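Local coordinates for SJCHGC06286 protein (Schistosoma japonicum, PDB 3QBR) that belongs to the Bcl-2 family of apoptosis regulators and probably binds BH domains of partner proteins, at residues E60-H63 with S64-L68; S153-D157 with E158-N162. One frame throughout, in Å; residues are numbered along the deposited sequence.

Both contacts are local ones within the Bcl-2 helical bundle, and both lie inside the range assigned to the Bcl-2 family. Interaction 1 is a run of helix 58-79. Interaction 2 lies at the end of helix 142-159 and runs into helix 161-165. Their centres are about 20 Å apart and their nearest atoms about 10 Å apart, so they do not touch. Two helices touch both contacts. Helix 17-31 packs on Ile62 and on Ser153, and its Arg18 pairs with Asp157. Helix 119-137 reaches Leu65 through Phe126 and Leu160 through Met125. Leu68 of interaction 1 also packs on an aromatic side chain of another protein's chain.

Interaction 1: residues E60-H63 with S64-L68; sequences EIIH and SLLQL
Ile62 and Leu66 meet one turn apart in an i to i+4 contact on helix 58-79 of the Bcl-2 helical bundle. Their tips are apolar: Ile62 CG2 lies 4.1 Å from Leu66 CD1. With CG2 of Ile62 anti to the backbone N (CG1 at chi1 -73°), that methyl can reach the leucine. Only the ends of the two branches meet, at an angle. Ile62 also packs on Leu24 and Phe28 of helix 17-31.

Regular alpha-helical bonds hold the spacing. Ser64 N donates to Glu60 O at 3.1 Å, nearly straight at 170°. Leu65 N donates to Ile61 O at 3.0 Å, and Leu66 N to Ile62 O at 3.0 Å. The buried side chains Ile61 and Leu65 face other helices: Ile61 packs on Leu173 and Ile174 of helix 172-176, and Leu65 on Phe126 of helix 119-137.

Ser64 is buried, and its hydroxyl is hydrogen-bonded to the hydroxyl of Ser177 near the chain's C-terminal end. Ser64 OG also lies 3.4 Å from Glu60 O, a weak interaction at most. At the far end of the contact, Gln67 N donates to His63 O at 3.0 Å, and Gln67 CB comes within 3.8 Å of that same His63 O.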
ATOM      1  N   GLU A  60     -13.974  -0.340 -10.301  1.00 44.74           N
ATOM      2  CA  GLU A  60     -14.505  -1.285  -9.328  1.00 49.49           C
ATOM      3  C   GLU A  60     -13.454  -1.704  -8.270  1.00 47.36           C
ATOM      4  O   GLU A  60     -13.744  -1.751  -7.074  1.00 49.04           O
ATOM      5  CB  GLU A  60     -15.082  -2.504 -10.045  1.00 57.38           C
ATOM      6  CG  GLU A  60     -16.493  -2.301 -10.476  1.00 67.73           C
ATOM      7  CD  GLU A  60     -17.297  -1.586  -9.401  1.00 92.40           C
ATOM      8  OE1 GLU A  60     -17.356  -2.097  -8.256  1.00 98.15           O
ATOM      9  OE2 GLU A  60     -17.862  -0.505  -9.693  1.00100.19           O
ATOM     10  N   ILE A  61     -12.234  -1.960  -8.721  1.00 43.89           N
ATOM     11  CA  ILE A  61     -11.168  -2.383  -7.838  1.00 45.17           C
ATOM     12  C   ILE A  61     -10.775  -1.288  -6.846  1.00 44.12           C
ATOM     13  O   ILE A  61     -10.555  -1.571  -5.675  1.00 51.45           O
ATOM     14  CB  ILE A  61      -9.936  -2.849  -8.641  1.00 40.94           C
ATOM     15  CG1 ILE A  61     -10.264  -4.110  -9.451  1.00 42.23           C
ATOM     16  CG2 ILE A  61      -8.757  -3.072  -7.709  1.00 32.20           C
ATOM     17  CD1 ILE A  61      -9.087  -4.579 -10.337  1.00 44.59           C
ATOM     18  N   ILE A  62     -10.679  -0.047  -7.327  1.00 48.61           N
ATOM     19  CA  ILE A  62     -10.323   1.106  -6.501  1.00 48.58           C
ATOM     20  C   ILE A  62     -11.426   1.389  -5.478  1.00 49.87           C
ATOM     21  O   ILE A  62     -11.133   1.682  -4.335  1.00 49.68           O
ATOM     22  CB  ILE A  62     -10.109   2.387  -7.357  1.00 49.49           C
ATOM     23  CG1 ILE A  62      -8.795   2.326  -8.138  1.00 56.67           C
ATOM     24  CG2 ILE A  62     -10.178   3.661  -6.483  1.00 40.33           C
ATOM     25  CD1 ILE A  62      -7.522   2.357  -7.300  1.00 52.76           C
ATOM     26  N   HIS A  63     -12.688   1.313  -5.894  1.00 42.04           N
ATOM     27  CA  HIS A  63     -13.814   1.430  -4.963  1.00 45.73           C
ATOM     28  C   HIS A  63     -13.740   0.407  -3.809  1.00 52.09           C
ATOM     29  O   HIS A  63     -13.859   0.765  -2.626  1.00 51.38           O
ATOM     30  CB  HIS A  63     -15.158   1.304  -5.689  1.00 41.69           C
ATOM     31  CG  HIS A  63     -15.500   2.485  -6.544  1.00 75.48           C
ATOM     32  ND1 HIS A  63     -15.118   3.776  -6.232  1.00 84.30           N
ATOM     33  CD2 HIS A  63     -16.207   2.579  -7.701  1.00 91.03           C
ATOM     34  CE1 HIS A  63     -15.558   4.606  -7.162  1.00 88.22           C
ATOM     35  NE2 HIS A  63     -16.225   3.903  -8.063  1.00 95.32           N
ATOM     36  N   SER A  64     -13.541  -0.860  -4.162  1.00 45.21           N
ATOM     37  CA  SER A  64     -13.372  -1.906  -3.175  1.00 45.90           C
ATOM     38  C   SER A  64     -12.264  -1.531  -2.229  1.00 49.73           C
ATOM     39  O   SER A  64     -12.422  -1.639  -1.018  1.00 58.50           O
ATOM     40  CB  SER A  64     -13.045  -3.247  -3.833  1.00 48.75           C
ATOM     41  OG  SER A  64     -14.197  -3.787  -4.441  1.00 51.99           O
ATOM     42  N   LEU A  65     -11.137  -1.097  -2.773  1.00 48.37           N
ATOM     43  CA  LEU A  65      -9.987  -0.799  -1.923  1.00 50.56           C
ATOM     44  C   LEU A  65     -10.263   0.342  -0.952  1.00 46.21           C
ATOM     45  O   LEU A  65      -9.728   0.364   0.154  1.00 55.69           O
ATOM     46  CB  LEU A  65      -8.771  -0.462  -2.763  1.00 39.25           C
ATOM     47  CG  LEU A  65      -7.939  -1.642  -3.179  1.00 38.08           C
ATOM     48  CD1 LEU A  65      -6.867  -1.109  -4.090  1.00 43.35           C
ATOM     49  CD2 LEU A  65      -7.340  -2.311  -1.925  1.00 37.91           C
ATOM     50  N   LEU A  66     -11.078   1.303  -1.381  1.00 42.03           N
ATOM     51  CA  LEU A  66     -11.402   2.441  -0.531  1.00 48.42           C
ATOM     52  C   LEU A  66     -12.261   1.931   0.608  1.00 51.12           C
ATOM     53  O   LEU A  66     -12.040   2.267   1.772  1.00 53.06           O
ATOM     54  CB  LEU A  66     -12.108   3.583  -1.295  1.00 33.31           C
ATOM     55  CG  LEU A  66     -11.243   4.429  -2.249  1.00 44.31           C
ATOM     56  CD1 LEU A  66     -12.110   5.207  -3.206  1.00 51.41           C
ATOM     57  CD2 LEU A  66     -10.320   5.369  -1.537  1.00 40.66           C
ATOM     58  N   GLN A  67     -13.237   1.103   0.278  1.00 45.19           N
ATOM     59  CA  GLN A  67     -14.045   0.529   1.331  1.00 44.98           C
ATOM     60  C   GLN A  67     -13.180  -0.268   2.322  1.00 42.62           C
ATOM     61  O   GLN A  67     -13.277  -0.068   3.526  1.00 47.19           O
ATOM     62  CB  GLN A  67     -15.144  -0.327   0.740  1.00 37.77           C
ATOM     63  CG  GLN A  67     -16.002  -1.015   1.794  1.00 44.66           C
ATOM     64  CD  GLN A  67     -16.752  -2.181   1.197  1.00 52.94           C
ATOM     65  OE1 GLN A  67     -17.663  -1.987   0.397  1.00 53.48           O
ATOM     66  NE2 GLN A  67     -16.340  -3.407   1.546  1.00 55.38           N
ATOM     67  N   LEU A  68     -12.300  -1.114   1.796  1.00 46.11           N
ATOM     68  CA  LEU A  68     -11.509  -2.053   2.586  1.00 49.76           C
ATOM     69  C   LEU A  68     -10.346  -1.405   3.341  1.00 54.67           C
ATOM     70  O   LEU A  68      -9.988  -1.864   4.419  1.00 58.10           O
ATOM     71  CB  LEU A  68     -10.977  -3.183   1.688  1.00 46.18           C
ATOM     72  CG  LEU A  68     -11.976  -4.177   1.079  1.00 50.56           C
ATOM     73  CD1 LEU A  68     -11.303  -5.028   0.001  1.00 45.44           C
ATOM     74  CD2 LEU A  68     -12.596  -5.075   2.126  1.00 48.00           C
TER

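Interaction 2: residues S153-D157 with E158-N162; sequences SQYSD and EKLKN
The first torsion of Tyr155 (chi1 -175°) swings the ring away from its own backbone N, while Lys159 has CG on the opposite side from its own carbonyl carbon (chi1 -53°) and runs on extended. These settings lay the lysine chain over one face of the tyrosine ring, one turn along helix 142-159. The contact is CH-pi: Lys159 CG stands 4.3 Å from the ring centroid, 12° off the ring normal. Further out, Lys159 CD comes within 3.6 Å of Tyr155 CE2. The ring edge has a different neighbour, with Leu160 CD1 4.4 Å from Tyr155 CD1. Leu107 and Leu110 of helix 99-113 also pack on the tyrosine, and its OH is hydrogen-bonded to OD1 of Asn111.

Here the helix gives way to the next one. Glu158 N donates to Gln154 O at 2.9 Å. Leu160 N donates to Ser156 O at 3.1 Å. Leu160 is the N-cap residue of helix 161-165. Its buried side chain turns back over Ser156, with CD1 3.4 Å from Ser156 OG, and also packs on Met125 of helix 119-137.

Across this junction the side chains of Asp157 and Lys161 run alongside each other in the same direction. Asp157 OD1 and Lys161 NZ form a salt bridge at 3.4 Å, and its hydrogen bond is weak. The other carboxylate oxygen, OD2, is paired with Arg18 of helix 17-31. The carboxylate thus has two cationic partners, which would be expected to favour its charged form and ties the helix junction to the N-terminal helix.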
ATOM      1  N   SER A 153       5.477  -2.431  -6.254  1.00 54.21           N
ATOM      2  CA  SER A 153       5.222  -3.045  -7.562  1.00 52.38           C
ATOM      3  C   SER A 153       6.075  -4.266  -7.856  1.00 53.71           C
ATOM      4  O   SER A 153       5.532  -5.287  -8.285  1.00 49.49           O
ATOM      5  CB  SER A 153       5.398  -2.033  -8.702  1.00 59.93           C
ATOM      6  OG  SER A 153       4.353  -1.074  -8.688  1.00 64.84           O
ATOM      7  N   GLN A 154       7.395  -4.156  -7.664  1.00 44.30           N
ATOM      8  CA  GLN A 154       8.286  -5.311  -7.849  1.00 52.05           C
ATOM      9  C   GLN A 154       7.915  -6.465  -6.916  1.00 54.53           C
ATOM     10  O   GLN A 154       7.780  -7.599  -7.349  1.00 62.43           O
ATOM     11  CB  GLN A 154       9.751  -4.946  -7.606  1.00 62.79           C
ATOM     12  CG  GLN A 154      10.369  -4.052  -8.640  1.00 84.98           C
ATOM     13  CD  GLN A 154      11.467  -3.187  -8.045  1.00102.59           C
ATOM     14  OE1 GLN A 154      11.913  -3.414  -6.915  1.00109.53           O
ATOM     15  NE2 GLN A 154      11.903  -2.183  -8.798  1.00107.13           N
ATOM     16  N   TYR A 155       7.749  -6.153  -5.634  1.00 56.91           N
ATOM     17  CA  TYR A 155       7.496  -7.153  -4.608  1.00 61.12           C
ATOM     18  C   TYR A 155       6.240  -7.902  -4.955  1.00 57.97           C
ATOM     19  O   TYR A 155       6.186  -9.133  -4.838  1.00 62.25           O
ATOM     20  CB  TYR A 155       7.356  -6.512  -3.219  1.00 60.87           C
ATOM     21  CG  TYR A 155       7.217  -7.531  -2.108  1.00 61.77           C
ATOM     22  CD1 TYR A 155       5.967  -8.000  -1.712  1.00 58.58           C
ATOM     23  CD2 TYR A 155       8.348  -8.050  -1.473  1.00 63.41           C
ATOM     24  CE1 TYR A 155       5.841  -8.955  -0.700  1.00 58.48           C
ATOM     25  CE2 TYR A 155       8.242  -8.985  -0.455  1.00 60.28           C
ATOM     26  CZ  TYR A 155       6.986  -9.443  -0.069  1.00 68.11           C
ATOM     27  OH  TYR A 155       6.891 -10.381   0.951  1.00 68.77           O
ATOM     28  N   SER A 156       5.232  -7.156  -5.386  1.00 49.84           N
ATOM     29  CA  SER A 156       3.983  -7.763  -5.844  1.00 56.26           C
ATOM     30  C   SER A 156       4.182  -8.772  -6.971  1.00 57.92           C
ATOM     31  O   SER A 156       3.507  -9.802  -7.031  1.00 57.22           O
ATOM     32  CB  SER A 156       3.010  -6.685  -6.322  1.00 49.53           C
ATOM     33  OG  SER A 156       2.167  -6.268  -5.264  1.00 44.72           O
ATOM     34  N   ASP A 157       5.105  -8.453  -7.869  1.00 54.03           N
ATOM     35  CA  ASP A 157       5.289  -9.227  -9.087  1.00 54.86           C
ATOM     36  C   ASP A 157       6.118 -10.456  -8.748  1.00 56.97           C
ATOM     37  O   ASP A 157       6.067 -11.478  -9.424  1.00 67.28           O
ATOM     38  CB  ASP A 157       5.995  -8.362 -10.134  1.00 60.66           C
ATOM     39  CG  ASP A 157       5.966  -8.970 -11.531  1.00 69.10           C
ATOM     40  OD1 ASP A 157       4.885  -9.427 -11.974  1.00 77.70           O
ATOM     41  OD2 ASP A 157       7.029  -8.967 -12.194  1.00 68.56           O
ATOM     42  N   GLU A 158       6.865 -10.348  -7.663  1.00 57.71           N
ATOM     43  CA  GLU A 158       7.749 -11.408  -7.227  1.00 67.39           C
ATOM     44  C   GLU A 158       7.092 -12.421  -6.290  1.00 63.30           C
ATOM     45  O   GLU A 158       7.540 -13.561  -6.208  1.00 61.51           O
ATOM     46  CB  GLU A 158       8.940 -10.792  -6.509  1.00 73.17           C
ATOM     47  CG  GLU A 158       9.878 -10.033  -7.409  1.00 85.60           C
ATOM     48  CD  GLU A 158      11.188  -9.726  -6.713  1.00101.65           C
ATOM     49  OE1 GLU A 158      11.479 -10.393  -5.694  1.00105.78           O
ATOM     50  OE2 GLU A 158      11.919  -8.823  -7.173  1.00104.58           O
ATOM     51  N   LYS A 159       6.037 -12.010  -5.590  1.00 56.97           N
ATOM     52  CA  LYS A 159       5.568 -12.788  -4.466  1.00 58.59           C
ATOM     53  C   LYS A 159       4.062 -12.931  -4.323  1.00 67.56           C
ATOM     54  O   LYS A 159       3.596 -13.727  -3.513  1.00 73.48           O
ATOM     55  CB  LYS A 159       6.162 -12.218  -3.189  1.00 56.80           C
ATOM     56  CG  LYS A 159       7.659 -12.105  -3.302  1.00 61.24           C
ATOM     57  CD  LYS A 159       8.339 -12.223  -1.965  1.00 70.64           C
ATOM     58  CE  LYS A 159       9.836 -12.403  -2.163  1.00 81.29           C
ATOM     59  NZ  LYS A 159      10.581 -12.434  -0.869  1.00 84.63           N
ATOM     60  N   LEU A 160       3.294 -12.192  -5.112  1.00 60.42           N
ATOM     61  CA  LEU A 160       1.855 -12.159  -4.905  1.00 46.70           C
ATOM     62  C   LEU A 160       1.128 -12.603  -6.143  1.00 54.84           C
ATOM     63  O   LEU A 160      -0.020 -13.051  -6.083  1.00 61.27           O
ATOM     64  CB  LEU A 160       1.434 -10.739  -4.550  1.00 52.40           C
ATOM     65  CG  LEU A 160       2.030 -10.312  -3.207  1.00 59.93           C
ATOM     66  CD1 LEU A 160       1.850  -8.822  -2.974  1.00 54.71           C
ATOM     67  CD2 LEU A 160       1.422 -11.163  -2.054  1.00 45.05           C
ATOM     68  N   LYS A 161       1.805 -12.473  -7.275  1.00 53.64           N
ATOM     69  CA  LYS A 161       1.110 -12.504  -8.546  1.00 56.86           C
ATOM     70  C   LYS A 161       0.472 -13.841  -8.794  1.00 53.50           C
ATOM     71  O   LYS A 161      -0.639 -13.911  -9.330  1.00 44.83           O
ATOM     72  CB  LYS A 161       2.035 -12.128  -9.701  1.00 66.97           C
ATOM     73  CG  LYS A 161       3.328 -12.864  -9.711  1.00 79.19           C
ATOM     74  CD  LYS A 161       4.031 -12.587 -11.011  1.00 78.97           C
ATOM     75  CE  LYS A 161       3.014 -12.404 -12.111  1.00 70.26           C
ATOM     76  NZ  LYS A 161       3.744 -12.328 -13.400  1.00 76.21           N
ATOM     77  N   ASN A 162       1.187 -14.897  -8.421  1.00 56.01           N
ATOM     78  CA  ASN A 162       0.673 -16.252  -8.560  1.00 53.34           C
ATOM     79  C   ASN A 162      -0.526 -16.471  -7.661  1.00 57.44           C
ATOM     80  O   ASN A 162      -1.562 -16.972  -8.107  1.00 56.25           O
ATOM     81  CB  ASN A 162       1.768 -17.257  -8.250  1.00 56.48           C
ATOM     82  CG  ASN A 162       2.901 -17.190  -9.252  1.00 68.09           C
ATOM     83  OD1 ASN A 162       2.670 -17.188 -10.459  1.00 63.09           O
ATOM     84  ND2 ASN A 162       4.133 -17.119  -8.757  1.00 79.65           N
TER